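Local coordinates for protein sortase (Actinomyces oris, PDB 5UTT) that probably acts as a class E-type cysteine transpeptidase, cleaving sorting signals and joining surface proteins to the cell wall, at residues A[129-132]-A[136-139]; A[20-25]-A[67-72]. All coordinates share one frame; numbering follows the deposited sequence.

Contact 1 (A[129-132]-A[136-139])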
loop_
_atom_site.group_PDB
_atom_site.type_symbol
_atom_site.label_atom_id
_atom_site.label_comp_id
_atom_site.label_asym_id
_atom_site.label_seq_id
_atom_site.Cartn_x
_atom_site.Cartn_y
_atom_site.Cartn_z
ATOM N N ALA A 129 -4.441 10.724 -6.784
ATOM C CA ALA A 129 -3.936 12.082 -6.655
ATOM C C ALA A 129 -3.323 12.265 -5.264
ATOM O O ALA A 129 -3.623 11.518 -4.331
ATOM C CB ALA A 129 -5.057 13.075 -6.890
ATOM N N PRO A 130 -2.511 13.321 -5.092
ATOM C CA PRO A 130 -1.889 13.621 -3.803
ATOM C C PRO A 130 -2.894 13.682 -2.683
ATOM O O PRO A 130 -2.639 13.127 -1.632
ATOM C CB PRO A 130 -1.254 14.979 -4.041
ATOM C CG PRO A 130 -0.894 14.956 -5.483
ATOM C CD PRO A 130 -1.962 14.139 -6.180
ATOM N N VAL A 131 -4.027 14.347 -2.928
ATOM C CA VAL A 131 -5.194 14.245 -2.081
ATOM C C VAL A 131 -6.187 13.287 -2.764
ATOM O O VAL A 131 -6.692 13.599 -3.828
ATOM C CB VAL A 131 -5.868 15.602 -1.828
ATOM C CG1 VAL A 131 -7.049 15.428 -0.881
ATOM C CG2 VAL A 131 -4.850 16.558 -1.266
ATOM N N PRO A 132 -6.434 12.114 -2.149
ATOM C CA PRO A 132 -7.305 11.096 -2.746
ATOM C C PRO A 132 -8.638 11.649 -3.206
ATOM O O PRO A 132 -9.314 12.345 -2.428
ATOM C CB PRO A 132 -7.500 10.102 -1.600
ATOM C CG PRO A 132 -6.235 10.162 -0.856
ATOM C CD PRO A 132 -5.797 11.607 -0.925
ATOM N N ASP A 136 -7.366 18.590 -7.790
ATOM C CA ASP A 136 -6.992 19.999 -7.748
ATOM C C ASP A 136 -6.403 20.439 -6.406
ATOM O O ASP A 136 -5.861 21.552 -6.305
ATOM C CB ASP A 136 -8.212 20.882 -8.059
ATOM C CG ASP A 136 -8.680 20.762 -9.500
ATOM O OD1 ASP A 136 -8.377 21.690 -10.283
ATOM O OD2 ASP A 136 -9.354 19.761 -9.850
ATOM N N ALA A 137 -6.537 19.605 -5.376
ATOM C CA ALA A 137 -6.182 19.995 -4.001
ATOM C C ALA A 137 -4.708 19.765 -3.644
ATOM O O ALA A 137 -4.104 18.756 -4.039
ATOM C CB ALA A 137 -7.056 19.236 -3.021
ATOM N N GLN A 138 -4.130 20.680 -2.876
ATOM C CA GLN A 138 -2.763 20.500 -2.343
ATOM C C GLN A 138 -2.822 19.677 -1.039
ATOM O O GLN A 138 -3.712 19.896 -0.195
ATOM C CB GLN A 138 -2.070 21.851 -2.106
ATOM C CG GLN A 138 -1.581 22.566 -3.365
ATOM C CD GLN A 138 -0.284 21.992 -3.915
ATOM O OE1 GLN A 138 0.615 21.573 -3.159
ATOM N NE2 GLN A 138 -0.174 21.963 -5.246
ATOM N N PRO A 139 -1.898 18.706 -0.874
ATOM C CA PRO A 139 -1.990 17.769 0.264
ATOM C C PRO A 139 -1.519 18.290 1.603
ATOM O O PRO A 139 -0.560 19.074 1.648
ATOM C CB PRO A 139 -1.071 16.620 -0.154
ATOM C CG PRO A 139 -0.079 17.243 -1.093
ATOM C CD PRO A 139 -0.798 18.361 -1.799
HETATM O O HOH W 1 -4.380 16.262 -5.130
#

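Contact 2 (A[20-25]-A[67-72])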
loop_
_atom_site.group_PDB
_atom_site.type_symbol
_atom_site.label_atom_id
_atom_site.label_comp_id
_atom_site.label_asym_id
_atom_site.label_seq_id
_atom_site.Cartn_x
_atom_site.Cartn_y
_atom_site.Cartn_z
ATOM N N MET A 20 11.028 8.474 2.679
ATOM C CA MET A 20 11.901 7.640 1.844
ATOM C C MET A 20 12.382 8.439 0.631
ATOM O O MET A 20 11.616 9.173 0.017
ATOM C CB MET A 20 11.159 6.392 1.380
ATOM C CG MET A 20 10.723 5.445 2.480
ATOM S SD MET A 20 12.071 4.730 3.411
ATOM C CE MET A 20 12.606 3.435 2.293
ATOM N N GLU A 21 13.647 8.250 0.266
ATOM C CA GLU A 21 14.211 8.818 -0.962
ATOM C C GLU A 21 13.731 7.994 -2.151
ATOM O O GLU A 21 13.615 6.787 -2.039
ATOM C CB GLU A 21 15.741 8.758 -0.911
ATOM C CG GLU A 21 16.321 9.602 0.221
ATOM C CD GLU A 21 17.830 9.742 0.180
ATOM O OE1 GLU A 21 18.516 8.903 -0.472
ATOM O OE2 GLU A 21 18.327 10.710 0.815
ATOM N N GLN A 22 13.435 8.653 -3.264
ATOM C CA GLN A 22 13.076 7.962 -4.504
ATOM C C GLN A 22 14.190 7.032 -4.952
ATOM O O GLN A 22 15.369 7.373 -4.884
ATOM C CB GLN A 22 12.764 8.984 -5.601
ATOM C CG GLN A 22 12.382 8.415 -6.961
ATOM C CD GLN A 22 11.809 9.494 -7.860
ATOM O OE1 GLN A 22 11.977 10.681 -7.585
ATOM N NE2 GLN A 22 11.075 9.098 -8.893
ATOM N N VAL A 23 13.809 5.858 -5.419
ATOM C CA VAL A 23 14.763 4.850 -5.909
ATOM C C VAL A 23 14.491 4.590 -7.397
ATOM O O VAL A 23 13.442 4.995 -7.939
ATOM C CB VAL A 23 14.677 3.508 -5.111
ATOM C CG1 VAL A 23 15.021 3.710 -3.653
ATOM C CG2 VAL A 23 13.306 2.832 -5.272
ATOM N N GLY A 24 15.425 3.887 -8.050
ATOM C CA GLY A 24 15.263 3.545 -9.465
ATOM C C GLY A 24 14.226 2.458 -9.743
ATOM O O GLY A 24 13.873 1.646 -8.866
ATOM N N TYR A 25 13.763 2.415 -10.988
ATOM C CA TYR A 25 12.730 1.457 -11.392
ATOM C C TYR A 25 13.125 0.027 -11.047
ATOM O O TYR A 25 14.251 -0.403 -11.308
ATOM C CB TYR A 25 12.439 1.578 -12.889
ATOM C CG TYR A 25 11.262 0.750 -13.345
ATOM C CD1 TYR A 25 11.400 -0.599 -13.648
ATOM C CD2 TYR A 25 10.019 1.306 -13.464
ATOM C CE1 TYR A 25 10.330 -1.364 -14.073
ATOM C CE2 TYR A 25 8.938 0.564 -13.867
ATOM C CZ TYR A 25 9.098 -0.780 -14.170
ATOM O OH TYR A 25 8.027 -1.493 -14.579
ATOM N N THR A 67 3.548 9.337 -8.217
ATOM C CA THR A 67 2.973 9.613 -6.908
ATOM C C THR A 67 4.072 9.845 -5.877
ATOM O O THR A 67 5.264 9.766 -6.177
ATOM C CB THR A 67 1.986 8.507 -6.454
ATOM O OG1 THR A 67 2.675 7.291 -6.139
ATOM C CG2 THR A 67 0.889 8.310 -7.488
ATOM N N GLN A 68 3.673 10.244 -4.666
ATOM C CA GLN A 68 4.629 10.662 -3.659
ATOM C C GLN A 68 5.378 9.487 -3.032
ATOM O O GLN A 68 4.992 8.298 -3.183
ATOM C CB GLN A 68 3.958 11.540 -2.588
ATOM C CG GLN A 68 3.646 12.919 -3.092
ATOM C CD GLN A 68 2.627 12.927 -4.186
ATOM O OE1 GLN A 68 1.476 12.526 -3.986
ATOM N NE2 GLN A 68 3.017 13.410 -5.344
ATOM N N GLN A 69 6.498 9.798 -2.389
ATOM C CA GLN A 69 7.296 8.784 -1.739
ATOM C C GLN A 69 6.670 8.398 -0.395
ATOM O O GLN A 69 5.851 9.133 0.187
ATOM C CB GLN A 69 8.748 9.236 -1.564
ATOM C CG GLN A 69 9.433 9.745 -2.820
ATOM C CD GLN A 69 9.327 8.787 -4.009
ATOM O OE1 GLN A 69 9.408 7.550 -3.861
ATOM N NE2 GLN A 69 9.135 9.353 -5.207
ATOM N N LEU A 70 7.057 7.223 0.090
ATOM C CA LEU A 70 6.572 6.725 1.363
ATOM C C LEU A 70 6.978 7.662 2.510
ATOM O O LEU A 70 8.152 8.053 2.660
ATOM C CB LEU A 70 7.094 5.313 1.594
ATOM C CG LEU A 70 6.684 4.627 2.886
ATOM C CD1 LEU A 70 5.180 4.540 3.046
ATOM C CD2 LEU A 70 7.336 3.248 2.915
ATOM N N GLY A 71 5.977 8.060 3.276
ATOM C CA GLY A 71 6.165 9.054 4.329
ATOM C C GLY A 71 5.976 10.493 3.923
ATOM O O GLY A 71 5.844 11.354 4.809
ATOM N N GLU A 72 6.040 10.789 2.620
ATOM C CA GLU A 72 5.909 12.158 2.127
ATOM C C GLU A 72 4.458 12.641 2.157
ATOM O O GLU A 72 3.488 11.884 1.916
ATOM C CB GLU A 72 6.477 12.251 0.703
ATOM C CG GLU A 72 6.475 13.620 0.069
ATOM C CD GLU A 72 7.172 13.648 -1.279
ATOM O OE1 GLU A 72 7.223 12.596 -1.968
ATOM O OE2 GLU A 72 7.637 14.753 -1.680
HETATM O O HOH W 2 10.668 5.395 -4.871
#

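Contact 1 (A[129-132]-A[136-139])
Val131 and Pro130 meet Ala137 and Pro139 in a small apolar surface contact that folds a long loop back on itself. The loop joins strand 108-120 to strand 142-150, the sixth and seventh strands in chain order. It is thus the beta6/beta7 loop of the sortase fold, which in sortases commonly borders the substrate groove. Neither segment is helix or strand. The contact buries 188 Å² in all.

Val131 does most of the touching, through one methyl branch. CG2 lies anti to its own carbonyl carbon, while CG1 takes the position anti to the backbone N (chi1 -177°). CG2 is thereby the branch that reaches across. It presses on the backbone of Pro139, with CG2 3.5 Å from Pro139 CA, which is tighter than usual for two carbons. Val131 CG2 also lies 3.9 Å from Ala137 CB and meets the carbonyl oxygens of Ala137 and Gln138. It therefore sits against three consecutive residues. Pro130 adds a ring-to-ring contact beside this, with Pro130 CB 3.9 Å from Pro139 CG.

The polar link is indirect. One water accepts from Val131 N at 2.9 Å. The same water donates to Ala137 O at 2.7 Å. It bridges two backbone groups that have no direct bond to each other.

The loop also meets the rest of the domain, where Pro139 touches Val73.

Apolar packing of Val131 and the two prolines, with one water between backbone groups, makes up the contact; neither a charge nor a direct polar bond takes part.

Contact 2 (A[20-25]-A[67-72])
Met20 and Leu70 form the tight end of this contact. Met20 N donates to Leu70 O at 2.9 Å, and the bond is straight, with an N-H...O angle of 180°. The two side chains lie alongside each other and point the same way. Met20 CG is 3.7 Å from Leu70 CB. Beyond CG the Met20 chain bends and its end leads away. Tyr110 of strand 108-120 touches both side chains. Gln69 CB packs closely too, 3.3 Å from Met20 O.

Leu70 sits in a type II beta turn from Gln69 to Glu72. The turn is closed by Glu72 N to Gln69 O at 2.9 Å. Gly71 has a positive phi of 90°, where a CB would be jammed against the preceding carbonyl oxygen. Glu72 OE1 also accepts from Gln69 N, so two bonds, one to the backbone and one to the carboxylate, join the first and last residues of the turn.

The Gln22 end is looser and more open to solvent. A bend at chi2 brings the Gln69 amide alongside the base of the Gln22 side chain, with Gln69 NE2 3.7 Å from Gln22 CB. The two amide planes are 27° apart and make no hydrogen bond to each other. Instead a water donates to Gln69 OE1 at 2.7 Å and accepts a longer bond from Val23 N.

In the fold
Contact 1 lies at the surface, about 17 Å from the centre of the chain. Contact 2 is partly buried, about 13 Å from that centre. Contact 1 joins two parts of one loop only a few residues apart. Contact 2 brings the segment before strand 28-33 onto the loop between strands 61-63 and 74-79. Both use a bridging water, but a direct backbone bond crosses only contact 2. Its inner side also packs on strand 108-120, the strand that leads into the loop of contact 1. The two contacts touch where Pro130 CA lies 3.5 Å from Gln68 OE1. Asn75 links them further, bonding to Ala129 and to Gln68.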